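Long-range contacts in protein LigF (Sphingobium sp. SYK-6, PDB 4XT0), which cleaves beta-aryl ether bonds of lignin as a glutathione-dependent beta-etherase of the glutathione S-transferase superfamily: residues P58-D63 and T71-Y76; L6-F11 and K19-L24; N86-A91 and Y193-I198; C199-A204 and A228-I233; P93-E98 and V189-S194. One frame throughout, in Å; residues are numbered along the deposited sequence.

Contact 1 (P58-D63 and T71-Y76); sequences PALWHD and TVICEY
H62 and Y76 are joined by a hydrogen bond, ND1 of H62 lying 2.7 Å from OH of Y76, and the angle of 158° makes it nearly straight. Either group could be the donor. Each ring meets the other at its edge, rim to rim, with the two planes turned 70° apart. Alongside, L60 lays CD2 obliquely against the tyrosine, 3.7 Å from Y76 CD2, while its CB touches I73 CG2 at 3.8 Å. The other branch of I73 ends in CD1, which sits 3.9 Å from CG of P58, the proline that follows a cis peptide bond and touches glutathione. Y76 spans the gap because its CG is anti to the backbone N (chi1 176°), sending the phenol out from helix 70-80 across L60 to the end of strand 59-62. Further out, V67 of strand 65-68 packs on both I73 and Y76. Apolar contacts thus hold the helix on the sheet of this thioredoxin-like domain, and one directional bond probably helps to set how phenol and imidazole are turned.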
# COMPACT_ATOMS: atom_id res chain seq x y z
N PRO A 58 2.63 -13.54 6.21
CA PRO A 58 2.47 -13.97 7.60
C PRO A 58 1.06 -13.79 8.14
O PRO A 58 0.23 -13.04 7.61
CB PRO A 58 3.44 -13.06 8.35
CG PRO A 58 3.38 -11.80 7.58
CD PRO A 58 3.36 -12.27 6.13
N ALA A 59 0.80 -14.49 9.24
CA ALA A 59 -0.46 -14.34 9.95
C ALA A 59 -0.13 -14.38 11.45
O ALA A 59 0.63 -15.23 11.89
CB ALA A 59 -1.46 -15.45 9.55
N LEU A 60 -0.65 -13.42 12.21
CA LEU A 60 -0.45 -13.41 13.66
C LEU A 60 -1.69 -13.88 14.38
O LEU A 60 -2.79 -13.39 14.11
CB LEU A 60 -0.09 -12.01 14.18
CG LEU A 60 0.13 -11.94 15.70
CD1 LEU A 60 1.57 -12.35 16.02
CD2 LEU A 60 -0.17 -10.55 16.27
N TRP A 61 -1.52 -14.82 15.30
CA TRP A 61 -2.61 -15.29 16.14
C TRP A 61 -2.40 -14.73 17.54
O TRP A 61 -1.34 -14.90 18.15
CB TRP A 61 -2.62 -16.83 16.15
CG TRP A 61 -3.79 -17.49 16.84
CD1 TRP A 61 -4.91 -17.98 16.24
CD2 TRP A 61 -3.91 -17.81 18.23
NE1 TRP A 61 -5.73 -18.57 17.17
CE2 TRP A 61 -5.14 -18.48 18.41
CE3 TRP A 61 -3.09 -17.60 19.35
CZ2 TRP A 61 -5.57 -18.93 19.66
CZ3 TRP A 61 -3.53 -18.05 20.59
CH2 TRP A 61 -4.76 -18.70 20.74
N HIS A 62 -3.40 -14.02 18.06
CA HIS A 62 -3.27 -13.41 19.38
C HIS A 62 -4.56 -13.60 20.15
O HIS A 62 -5.57 -12.95 19.87
CB HIS A 62 -2.88 -11.93 19.27
CG HIS A 62 -2.79 -11.22 20.59
ND1 HIS A 62 -3.05 -9.88 20.73
CD2 HIS A 62 -2.47 -11.68 21.82
CE1 HIS A 62 -2.90 -9.53 22.00
NE2 HIS A 62 -2.55 -10.61 22.68
N ASP A 63 -4.53 -14.56 21.08
CA ASP A 63 -5.67 -14.88 21.93
C ASP A 63 -6.91 -15.25 21.12
O ASP A 63 -8.02 -14.89 21.49
CB ASP A 63 -6.00 -13.71 22.85
CG ASP A 63 -5.06 -13.64 24.04
OD1 ASP A 63 -4.62 -14.70 24.51
OD2 ASP A 63 -4.79 -12.51 24.51
N THR A 71 2.65 -5.48 7.19
CA THR A 71 2.77 -4.13 7.73
C THR A 71 1.77 -3.87 8.87
O THR A 71 2.09 -3.21 9.85
CB THR A 71 2.57 -3.07 6.63
OG1 THR A 71 3.56 -3.26 5.61
CG2 THR A 71 2.66 -1.62 7.20
N VAL A 72 0.55 -4.40 8.72
CA VAL A 72 -0.51 -4.20 9.70
C VAL A 72 -0.18 -4.92 11.03
O VAL A 72 -0.44 -4.41 12.12
CB VAL A 72 -1.86 -4.70 9.12
CG1 VAL A 72 -2.98 -4.75 10.19
CG2 VAL A 72 -2.28 -3.81 7.92
N ILE A 73 0.38 -6.12 10.92
CA ILE A 73 0.76 -6.87 12.09
C ILE A 73 1.79 -6.09 12.93
O ILE A 73 1.69 -6.06 14.15
CB ILE A 73 1.36 -8.26 11.71
CG1 ILE A 73 0.33 -9.13 10.97
CG2 ILE A 73 1.83 -8.98 12.97
CD1 ILE A 73 0.97 -10.36 10.24
N CYS A 74 2.77 -5.47 12.27
CA CYS A 74 3.79 -4.71 13.01
C CYS A 74 3.14 -3.54 13.74
O CYS A 74 3.42 -3.32 14.91
CB CYS A 74 4.90 -4.21 12.08
SG CYS A 74 5.78 -5.52 11.17
N GLU A 75 2.26 -2.81 13.04
CA GLU A 75 1.56 -1.68 13.68
C GLU A 75 0.67 -2.18 14.81
O GLU A 75 0.58 -1.53 15.86
CB GLU A 75 0.74 -0.88 12.65
CG GLU A 75 1.59 -0.10 11.62
CD GLU A 75 1.36 1.41 11.68
OE1 GLU A 75 1.16 1.94 12.79
OE2 GLU A 75 1.40 2.06 10.62
N TYR A 76 0.02 -3.33 14.61
CA TYR A 76 -0.77 -3.96 15.65
C TYR A 76 0.06 -4.25 16.90
O TYR A 76 -0.39 -4.02 18.02
CB TYR A 76 -1.41 -5.26 15.13
CG TYR A 76 -2.17 -6.05 16.20
CD1 TYR A 76 -3.47 -5.69 16.55
CD2 TYR A 76 -1.60 -7.16 16.83
CE1 TYR A 76 -4.19 -6.41 17.51
CE2 TYR A 76 -2.31 -7.89 17.80
CZ TYR A 76 -3.61 -7.51 18.13
OH TYR A 76 -4.33 -8.22 19.07

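Contact 2 (L6-F11 and K19-L24); sequences LKLYSF and KPLATL. With GSH (glutathione), chain B.
L8 is wedged into helix 19-24 by three of its atoms. L8 CD2 meets L21 CD1 at 3.7 Å, L8 CD1 lies 3.9 Å from CG of the P20 ring, and L8 CB rests 3.9 Å from L24 CD1. The leucine runs across the proline at about a right angle, and with its CG anti to the backbone N (chi1 -174°) both methyls are delivered to the helix. P20 has no N-H to give to the preceding turn, and the helix kinks there. Here strand 6-10 and the helix form the first two elements of the beta-alpha-beta unit completed by strand 32-35, the N-terminal half of the thioredoxin-like fold of glutathione S-transferases; the two short axes run at 147° and come within 9.6 Å. Towards the start of the strand the packing slackens: L6 reaches the helix through CD1 alone, 4.1 Å from L24 CD2, and F31 fills in beside both leucines. At the other end F11, partly exposed, turns its ring away from the helix to glutathione, whose N3 lies obliquely 3.8 Å from F11 CE2, with V57 and P38 also against the phenyl.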
# COMPACT_ATOMS: atom_id res chain seq x y z
N LEU A 6 0.56 -15.60 21.89
CA LEU A 6 1.00 -15.01 20.63
C LEU A 6 1.65 -16.09 19.78
O LEU A 6 2.55 -16.78 20.25
CB LEU A 6 2.01 -13.88 20.85
CG LEU A 6 1.63 -12.41 20.97
CD1 LEU A 6 2.92 -11.60 21.14
CD2 LEU A 6 0.83 -11.93 19.76
N LYS A 7 1.19 -16.22 18.54
CA LYS A 7 1.78 -17.14 17.57
C LYS A 7 1.96 -16.44 16.24
O LYS A 7 1.07 -15.70 15.80
CB LYS A 7 0.91 -18.39 17.39
CG LYS A 7 0.67 -19.16 18.67
CD LYS A 7 -0.26 -20.36 18.44
CE LYS A 7 -0.68 -20.98 19.77
NZ LYS A 7 0.51 -21.33 20.61
N LEU A 8 3.12 -16.63 15.60
CA LEU A 8 3.33 -16.12 14.25
C LEU A 8 3.52 -17.27 13.26
O LEU A 8 4.39 -18.12 13.43
CB LEU A 8 4.55 -15.19 14.17
CG LEU A 8 4.69 -14.53 12.79
CD1 LEU A 8 3.61 -13.44 12.61
CD2 LEU A 8 6.08 -13.97 12.53
N TYR A 9 2.70 -17.27 12.21
CA TYR A 9 2.77 -18.23 11.12
C TYR A 9 3.47 -17.57 9.94
O TYR A 9 2.96 -16.57 9.42
CB TYR A 9 1.37 -18.68 10.73
CG TYR A 9 0.65 -19.39 11.84
CD1 TYR A 9 -0.12 -18.69 12.76
CD2 TYR A 9 0.75 -20.77 11.97
CE1 TYR A 9 -0.78 -19.35 13.78
CE2 TYR A 9 0.10 -21.43 12.99
CZ TYR A 9 -0.66 -20.72 13.89
OH TYR A 9 -1.30 -21.38 14.90
N SER A 10 4.62 -18.09 9.52
CA SER A 10 5.38 -17.40 8.47
C SER A 10 6.42 -18.29 7.81
O SER A 10 6.62 -19.44 8.21
CB SER A 10 6.08 -16.16 9.05
OG SER A 10 7.36 -16.49 9.56
N PHE A 11 7.11 -17.75 6.79
CA PHE A 11 8.16 -18.49 6.09
C PHE A 11 9.54 -18.29 6.74
O PHE A 11 10.54 -18.72 6.19
CB PHE A 11 8.26 -18.07 4.62
CG PHE A 11 7.12 -18.55 3.75
CD1 PHE A 11 6.30 -19.59 4.14
CD2 PHE A 11 6.88 -17.95 2.51
CE1 PHE A 11 5.25 -20.02 3.33
CE2 PHE A 11 5.84 -18.37 1.70
CZ PHE A 11 5.02 -19.41 2.11
N LYS A 19 9.03 -8.99 8.52
CA LYS A 19 8.57 -7.76 9.17
C LYS A 19 8.02 -8.04 10.57
O LYS A 19 8.57 -7.52 11.55
CB LYS A 19 7.54 -7.02 8.30
CG LYS A 19 7.98 -6.72 6.84
CD LYS A 19 6.92 -5.85 6.13
CE LYS A 19 7.06 -5.81 4.60
NZ LYS A 19 5.85 -5.17 3.97
N PRO A 20 6.95 -8.87 10.71
CA PRO A 20 6.52 -9.08 12.11
C PRO A 20 7.47 -9.94 12.94
O PRO A 20 7.48 -9.84 14.18
CB PRO A 20 5.15 -9.77 11.97
CG PRO A 20 5.21 -10.49 10.64
CD PRO A 20 6.10 -9.61 9.75
N LEU A 21 8.28 -10.76 12.29
CA LEU A 21 9.23 -11.59 13.01
C LEU A 21 10.27 -10.69 13.69
O LEU A 21 10.54 -10.84 14.89
CB LEU A 21 9.89 -12.59 12.06
CG LEU A 21 10.55 -13.86 12.59
CD1 LEU A 21 9.57 -14.72 13.36
CD2 LEU A 21 11.19 -14.67 11.44
N ALA A 22 10.84 -9.75 12.94
CA ALA A 22 11.81 -8.80 13.49
C ALA A 22 11.16 -7.92 14.58
O ALA A 22 11.75 -7.65 15.62
CB ALA A 22 12.40 -7.93 12.38
N THR A 23 9.93 -7.49 14.34
CA THR A 23 9.19 -6.68 15.32
C THR A 23 9.05 -7.42 16.66
O THR A 23 9.31 -6.85 17.71
CB THR A 23 7.82 -6.28 14.76
OG1 THR A 23 8.01 -5.54 13.55
CG2 THR A 23 7.02 -5.39 15.76
N LEU A 24 8.67 -8.69 16.60
CA LEU A 24 8.50 -9.51 17.80
C LEU A 24 9.80 -9.64 18.60
O LEU A 24 9.81 -9.49 19.82
CB LEU A 24 7.96 -10.91 17.42
CG LEU A 24 6.50 -10.93 16.95
CD1 LEU A 24 6.22 -12.19 16.11
CD2 LEU A 24 5.54 -10.81 18.15
N1 GSH B . 0.10 -8.16 1.38
CA1 GSH B . 0.54 -9.38 2.07
C1 GSH B . 1.42 -9.08 3.28
O11 GSH B . 1.37 -9.79 4.26
O12 GSH B . 2.27 -8.04 3.28
CB1 GSH B . 1.34 -10.24 1.06
CG1 GSH B . 1.66 -11.58 1.72
CD1 GSH B . 2.54 -12.41 0.80
OE1 GSH B . 2.74 -12.05 -0.34
N2 GSH B . 3.10 -13.54 1.28
CA2 GSH B . 3.95 -14.37 0.42
C2 GSH B . 3.32 -15.74 0.26
O2 GSH B . 2.55 -16.14 1.11
CB2 GSH B . 5.32 -14.57 1.09
SG2 GSH B . 6.31 -13.04 1.11
N3 GSH B . 3.60 -16.52 -0.82
CA3 GSH B . 2.99 -17.86 -0.92
C3 GSH B . 1.93 -17.98 -1.99
O31 GSH B . 1.61 -19.08 -2.37
O32 GSH B . 1.33 -16.89 -2.51

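Contact 3 (N86-A91 and Y193-I198); sequences NSLRPA and YSLADI
L88 enters the contact at its CB, which lies 3.7 Å from L195 CD2. Beyond CG the side chain forks: CD1 goes to the tip of I198, 3.9 Å from that residue's CD1, and CD2 settles obliquely by the Y193 ring, 3.8 Å from CE2. L88 lies alongside the tyrosine, pointing the same way, but crosses L195 and I198 at about right angles. Its backbone is held too, for L195 N gives a 2.9 Å bond to L88 O in the carbonyl plane. That first helical N-H thus finds an acceptor in the 86-91 loop, while S194 and D197 form a capping box: A196 N donates to S194 OG, and S194 N to the anti lone pair of D197 OD2. Water 1 joins S87 O to Y193 O. R89 lends only CG to L195; its guanidinium turns to E75 and D79. The loop linking the two domains is pinned to the start of helix 195-204, with T23 of helix 15-26 touching L88, L195 and I198.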
# COMPACT_ATOMS: atom_id res chain seq x y z
N ASN A 86 12.12 -2.61 22.63
CA ASN A 86 12.40 -1.46 21.77
C ASN A 86 11.13 -0.80 21.21
O ASN A 86 10.18 -1.48 20.79
CB ASN A 86 13.34 -1.86 20.64
CG ASN A 86 14.73 -2.20 21.13
OD1 ASN A 86 15.23 -1.55 22.03
ND2 ASN A 86 15.36 -3.22 20.55
N SER A 87 11.09 0.52 21.23
CA SER A 87 9.95 1.25 20.67
C SER A 87 10.14 1.51 19.17
O SER A 87 11.12 2.14 18.77
CB SER A 87 9.76 2.57 21.42
OG SER A 87 8.73 3.31 20.79
N LEU A 88 9.23 1.00 18.33
CA LEU A 88 9.53 0.94 16.89
C LEU A 88 8.72 1.93 16.05
O LEU A 88 8.79 1.91 14.83
CB LEU A 88 9.31 -0.49 16.36
CG LEU A 88 10.18 -1.57 17.04
CD1 LEU A 88 9.78 -3.00 16.62
CD2 LEU A 88 11.65 -1.33 16.75
N ARG A 89 7.95 2.80 16.70
CA ARG A 89 7.36 3.95 15.99
C ARG A 89 7.75 5.22 16.71
O ARG A 89 7.73 5.26 17.93
CB ARG A 89 5.83 3.87 15.91
CG ARG A 89 5.26 2.66 15.18
CD ARG A 89 3.72 2.84 15.00
NE ARG A 89 3.03 2.89 16.28
CZ ARG A 89 1.82 2.38 16.54
NH1 ARG A 89 1.12 1.76 15.59
NH2 ARG A 89 1.32 2.48 17.76
N PRO A 90 8.08 6.28 15.95
CA PRO A 90 8.36 7.59 16.58
C PRO A 90 7.19 8.05 17.44
O PRO A 90 6.04 7.81 17.06
CB PRO A 90 8.52 8.54 15.37
CG PRO A 90 8.83 7.66 14.20
CD PRO A 90 8.14 6.32 14.48
N ALA A 91 7.46 8.70 18.57
CA ALA A 91 6.39 9.30 19.36
C ALA A 91 5.85 10.57 18.67
O ALA A 91 4.66 10.90 18.78
CB ALA A 91 6.90 9.63 20.79
N TYR A 193 15.83 4.11 14.47
CA TYR A 193 15.32 2.82 14.01
C TYR A 193 13.83 2.66 14.22
O TYR A 193 13.33 2.89 15.33
CB TYR A 193 16.07 1.72 14.74
CG TYR A 193 15.77 0.30 14.34
CD1 TYR A 193 16.23 -0.22 13.14
CD2 TYR A 193 15.10 -0.56 15.22
CE1 TYR A 193 16.01 -1.55 12.80
CE2 TYR A 193 14.87 -1.89 14.89
CZ TYR A 193 15.34 -2.38 13.68
OH TYR A 193 15.16 -3.70 13.34
N SER A 194 13.11 2.25 13.17
CA SER A 194 11.65 2.17 13.25
C SER A 194 11.15 1.07 12.34
O SER A 194 11.94 0.39 11.67
CB SER A 194 11.02 3.51 12.86
OG SER A 194 11.03 3.70 11.43
N LEU A 195 9.83 0.89 12.33
CA LEU A 195 9.16 -0.01 11.38
C LEU A 195 9.54 0.31 9.92
O LEU A 195 9.53 -0.59 9.09
CB LEU A 195 7.63 0.06 11.55
CG LEU A 195 7.04 -0.37 12.89
CD1 LEU A 195 5.51 -0.34 12.82
CD2 LEU A 195 7.56 -1.75 13.32
N ALA A 196 9.86 1.57 9.61
CA ALA A 196 10.34 1.90 8.26
C ALA A 196 11.57 1.09 7.90
O ALA A 196 11.65 0.52 6.80
CB ALA A 196 10.67 3.39 8.14
N ASP A 197 12.55 1.07 8.80
CA ASP A 197 13.77 0.30 8.55
C ASP A 197 13.47 -1.19 8.43
O ASP A 197 13.96 -1.85 7.51
CB ASP A 197 14.81 0.56 9.65
CG ASP A 197 15.12 2.05 9.79
OD1 ASP A 197 15.85 2.59 8.91
OD2 ASP A 197 14.61 2.68 10.74
N ILE A 198 12.65 -1.71 9.34
CA ILE A 198 12.32 -3.14 9.35
C ILE A 198 11.62 -3.57 8.04
O ILE A 198 12.01 -4.56 7.41
CB ILE A 198 11.42 -3.48 10.58
CG1 ILE A 198 12.25 -3.51 11.86
CG2 ILE A 198 10.71 -4.82 10.39
CD1 ILE A 198 11.38 -3.57 13.14
O HOH W 1 11.04 4.11 16.36
O HOH W 2 14.08 2.01 18.57

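Contact 4 (C199-A204 and A228-I233)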
# COMPACT_ATOMS: atom_id res chain seq x y z
N CYS A 199 10.62 -2.81 7.62
CA CYS A 199 9.85 -3.17 6.42
C CYS A 199 10.72 -3.12 5.17
O CYS A 199 10.60 -3.97 4.28
CB CYS A 199 8.62 -2.27 6.26
SG CYS A 199 7.33 -2.51 7.55
N ASN A 200 11.61 -2.13 5.09
CA ASN A 200 12.49 -2.02 3.95
C ASN A 200 13.61 -3.05 4.00
O ASN A 200 14.02 -3.59 2.95
CB ASN A 200 13.08 -0.60 3.86
CG ASN A 200 12.14 0.36 3.19
OD1 ASN A 200 12.11 0.47 1.96
ND2 ASN A 200 11.35 1.07 3.99
N PHE A 201 14.10 -3.33 5.21
CA PHE A 201 15.15 -4.34 5.41
C PHE A 201 14.62 -5.71 5.00
O PHE A 201 15.36 -6.52 4.45
CB PHE A 201 15.62 -4.36 6.87
CG PHE A 201 16.70 -5.37 7.17
CD1 PHE A 201 18.04 -5.06 6.98
CD2 PHE A 201 16.38 -6.62 7.70
CE1 PHE A 201 19.05 -5.98 7.28
CE2 PHE A 201 17.38 -7.55 8.00
CZ PHE A 201 18.72 -7.23 7.79
N ALA A 202 13.34 -5.95 5.27
CA ALA A 202 12.70 -7.22 4.89
C ALA A 202 12.87 -7.52 3.40
O ALA A 202 13.09 -8.67 3.01
CB ALA A 202 11.20 -7.21 5.27
N ILE A 203 12.77 -6.47 2.58
CA ILE A 203 12.97 -6.59 1.12
C ILE A 203 14.43 -6.46 0.72
O ILE A 203 14.92 -7.21 -0.12
CB ILE A 203 12.15 -5.51 0.33
CG1 ILE A 203 10.68 -5.49 0.80
CG2 ILE A 203 12.26 -5.73 -1.18
CD1 ILE A 203 9.99 -6.86 0.82
N ALA A 204 15.15 -5.51 1.32
CA ALA A 204 16.49 -5.19 0.82
C ALA A 204 17.57 -6.18 1.25
O ALA A 204 18.54 -6.37 0.53
CB ALA A 204 16.90 -3.78 1.25
N ALA A 228 25.85 0.30 4.37
CA ALA A 228 26.16 0.54 5.79
C ALA A 228 24.91 0.32 6.65
O ALA A 228 24.99 -0.21 7.76
CB ALA A 228 26.72 1.94 5.99
N TRP A 229 23.76 0.73 6.13
CA TRP A 229 22.47 0.53 6.78
C TRP A 229 22.16 -0.97 6.91
O TRP A 229 21.77 -1.44 7.99
CB TRP A 229 21.39 1.28 6.00
CG TRP A 229 19.94 1.03 6.36
CD1 TRP A 229 19.21 1.63 7.36
CD2 TRP A 229 19.01 0.20 5.64
NE1 TRP A 229 17.91 1.19 7.32
CE2 TRP A 229 17.76 0.32 6.28
CE3 TRP A 229 19.13 -0.64 4.53
CZ2 TRP A 229 16.63 -0.39 5.85
CZ3 TRP A 229 18.00 -1.34 4.09
CH2 TRP A 229 16.76 -1.20 4.75
N LEU A 230 22.35 -1.72 5.83
CA LEU A 230 22.17 -3.18 5.87
C LEU A 230 23.06 -3.83 6.94
O LEU A 230 22.60 -4.69 7.69
CB LEU A 230 22.46 -3.80 4.51
CG LEU A 230 21.40 -3.67 3.41
CD1 LEU A 230 21.98 -4.14 2.07
CD2 LEU A 230 20.13 -4.46 3.75
N ASP A 231 24.32 -3.42 6.99
CA ASP A 231 25.27 -3.89 8.00
C ASP A 231 24.82 -3.53 9.42
O ASP A 231 24.88 -4.35 10.33
CB ASP A 231 26.65 -3.30 7.75
CG ASP A 231 27.38 -3.98 6.60
OD1 ASP A 231 26.85 -4.96 6.04
OD2 ASP A 231 28.49 -3.52 6.27
N ARG A 232 24.39 -2.28 9.58
CA ARG A 232 23.93 -1.72 10.84
C ARG A 232 22.77 -2.54 11.42
O ARG A 232 22.79 -2.95 12.59
CB ARG A 232 23.51 -0.25 10.59
CG ARG A 232 22.90 0.53 11.73
CD ARG A 232 22.75 2.03 11.36
NE ARG A 232 24.02 2.58 10.87
CZ ARG A 232 24.22 3.07 9.64
NH1 ARG A 232 23.22 3.12 8.77
NH2 ARG A 232 25.42 3.52 9.30
N ILE A 233 21.76 -2.81 10.60
CA ILE A 233 20.61 -3.55 11.08
C ILE A 233 21.00 -5.00 11.39
O ILE A 233 20.60 -5.56 12.41
CB ILE A 233 19.46 -3.49 10.07
CG1 ILE A 233 19.04 -2.03 9.89
CG2 ILE A 233 18.29 -4.33 10.53
CD1 ILE A 233 17.99 -1.82 8.86
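The F201 ring carries I233 over one face: CG2 sits 3.7 Å from the centroid and 13° off the normal, a CH-pi contact. At the same ring's edge is the carbonyl oxygen of L230, 3.8 Å from CE1. The indole of W229 is used differently, thrusting its benzo edge into helix 199-204. W229 CH2 comes 3.4 Å from F201 N, and A204 CB lies at the edge near the ring plane, 3.9 Å from CZ3. I233 CD1, from the same helix as the indole, lies over one face of it, offset toward the rim. W229 reaches over because its CG is anti to the backbone N (chi1 170°); its NE1 bonds to D197 OD1, which probably helps to hold the indole's rotation. L230 fills in with CD2, 3.9 Å from F201 CD1. N200 offers CB to the indole and sends its amide back to A196 O. The short axes cross at -107°, 11.1 Å apart, a wide crossing filled by aromatic rings within the all-helical C-terminal domain of the glutathione S-transferase fold.

Contact 5 (P93-E98 and V189-S194)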
# COMPACT_ATOMS: atom_id res chain seq x y z
N PRO A 93 4.22 12.53 15.99
CA PRO A 93 3.32 12.11 14.89
C PRO A 93 3.76 12.51 13.48
O PRO A 93 3.40 11.81 12.52
CB PRO A 93 1.98 12.79 15.23
CG PRO A 93 2.29 13.80 16.26
CD PRO A 93 3.55 13.40 16.97
N PHE A 94 4.49 13.61 13.33
CA PHE A 94 4.99 13.96 12.01
C PHE A 94 6.04 12.94 11.54
O PHE A 94 6.06 12.55 10.37
CB PHE A 94 5.59 15.37 12.00
CG PHE A 94 6.21 15.75 10.68
CD1 PHE A 94 5.42 15.99 9.56
CD2 PHE A 94 7.59 15.89 10.55
CE1 PHE A 94 5.99 16.34 8.33
CE2 PHE A 94 8.17 16.24 9.32
CZ PHE A 94 7.36 16.47 8.21
N LYS A 95 6.87 12.47 12.47
CA LYS A 95 7.89 11.46 12.15
C LYS A 95 7.24 10.09 11.94
O LYS A 95 7.70 9.33 11.10
CB LYS A 95 8.95 11.39 13.25
CG LYS A 95 9.75 12.70 13.41
CD LYS A 95 10.55 12.99 12.14
CE LYS A 95 11.29 14.34 12.26
NZ LYS A 95 12.16 14.54 11.08
N ARG A 96 6.18 9.80 12.69
CA ARG A 96 5.43 8.56 12.49
C ARG A 96 4.75 8.56 11.12
O ARG A 96 4.65 7.52 10.47
CB ARG A 96 4.39 8.34 13.61
CG ARG A 96 3.72 6.95 13.56
CD ARG A 96 2.71 6.72 14.70
NE ARG A 96 3.36 6.66 16.01
CZ ARG A 96 2.76 6.28 17.13
NH1 ARG A 96 1.48 5.91 17.13
NH2 ARG A 96 3.43 6.27 18.26
N ALA A 97 4.30 9.73 10.66
CA ALA A 97 3.76 9.86 9.30
C ALA A 97 4.82 9.56 8.24
O ALA A 97 4.58 8.83 7.27
CB ALA A 97 3.18 11.28 9.07
N GLU A 98 6.00 10.13 8.42
CA GLU A 98 7.11 9.88 7.50
C GLU A 98 7.46 8.39 7.47
O GLU A 98 7.74 7.83 6.40
CB GLU A 98 8.31 10.73 7.94
CG GLU A 98 9.48 10.69 7.02
CD GLU A 98 10.53 11.72 7.41
OE1 GLU A 98 10.13 12.81 7.88
OE2 GLU A 98 11.73 11.42 7.25
N VAL A 189 14.06 7.20 8.97
CA VAL A 189 13.50 8.40 9.65
C VAL A 189 14.51 8.86 10.70
O VAL A 189 15.04 8.03 11.45
CB VAL A 189 12.13 8.10 10.31
CG1 VAL A 189 11.48 9.40 10.86
CG2 VAL A 189 11.20 7.39 9.30
N ASP A 190 14.78 10.16 10.78
CA ASP A 190 15.96 10.62 11.52
C ASP A 190 15.78 10.56 13.04
O ASP A 190 16.70 10.88 13.78
CB ASP A 190 16.37 12.04 11.08
CG ASP A 190 15.28 13.11 11.27
OD1 ASP A 190 14.31 12.89 12.03
OD2 ASP A 190 15.43 14.20 10.67
N THR A 191 14.60 10.16 13.49
CA THR A 191 14.38 9.88 14.92
C THR A 191 14.95 8.51 15.31
O THR A 191 14.96 8.14 16.49
CB THR A 191 12.88 9.91 15.29
OG1 THR A 191 12.12 9.25 14.27
CG2 THR A 191 12.40 11.35 15.44
N GLY A 192 15.42 7.76 14.32
CA GLY A 192 16.08 6.49 14.59
C GLY A 192 15.31 5.27 14.10
O GLY A 192 14.30 5.38 13.42
N TYR A 193 15.83 4.11 14.47
CA TYR A 193 15.32 2.82 14.01
C TYR A 193 13.83 2.66 14.22
O TYR A 193 13.33 2.89 15.33
CB TYR A 193 16.07 1.72 14.74
CG TYR A 193 15.77 0.30 14.34
CD1 TYR A 193 16.23 -0.22 13.14
CD2 TYR A 193 15.10 -0.56 15.22
CE1 TYR A 193 16.01 -1.55 12.80
CE2 TYR A 193 14.87 -1.89 14.89
CZ TYR A 193 15.34 -2.38 13.68
OH TYR A 193 15.16 -3.70 13.34
N SER A 194 13.11 2.25 13.17
CA SER A 194 11.65 2.17 13.25
C SER A 194 11.15 1.07 12.34
O SER A 194 11.94 0.39 11.67
CB SER A 194 11.02 3.51 12.86
OG SER A 194 11.03 3.70 11.43
O HOH W 3 13.83 11.82 8.62
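K95 crosses D190 at about a right angle, its ammonium set against the carboxylate rather than running along it. K95 NZ is 2.9 Å from D190 OD1, a salt bridge made on the syn side and 27° out of the carboxylate plane; D190 OD2 is further off, at 3.3 Å from the same nitrogen. The lysine gets there by bending early, at chi2 (-64°), after which the chain runs out straight to NZ. Its methylenes pass obliquely over the turn: K95 CG meets T191 CG2 at 3.6 Å, and K95 CD meets V189 CG1 at 3.9 Å. D190 and T191 occupy the middle of a type I beta turn from V189 to G192, closed by the bond from G192 N to V189 O, so aspartate and threonine face the lysine from neighbouring corners. E98, one turn along the helix from K95, slides past V189 in the opposite direction. Behind the turn, V189 packs on M99 and W102 of helix 93-121, while P90 lies against both K95 and T191. E98 OE2 and D190 OD1 are 5.6 Å apart, like charges whose repulsion the lysine probably eases. At this surface the salt bridge is probably screened by solvent, whereas the apolar stem of K95 packs on V189, which is buried.

Contacts 1 and 2 sit on neighbouring strands of one sheet, their centres 8 Å apart, and they bring P58 and F11 to glutathione. Contact 3 ties this domain to the helical one: beside the R89 to E75 salt bridge, C74 CB of contact 1 packs 3.8 Å from L195 CD2. Contacts 2 and 4 meet across the same divide, K19 CG lying 3.6 Å from A202 CB. Contacts 3 and 5 share Y193 and S194 and lie 7 Å apart between centres, so loop 189-194 is held on two fronts. Contact 4 continues helix 195-204 inward, its centre about 13 Å from that of contact 3. Contacts 1 and 5 both touch the second subunit.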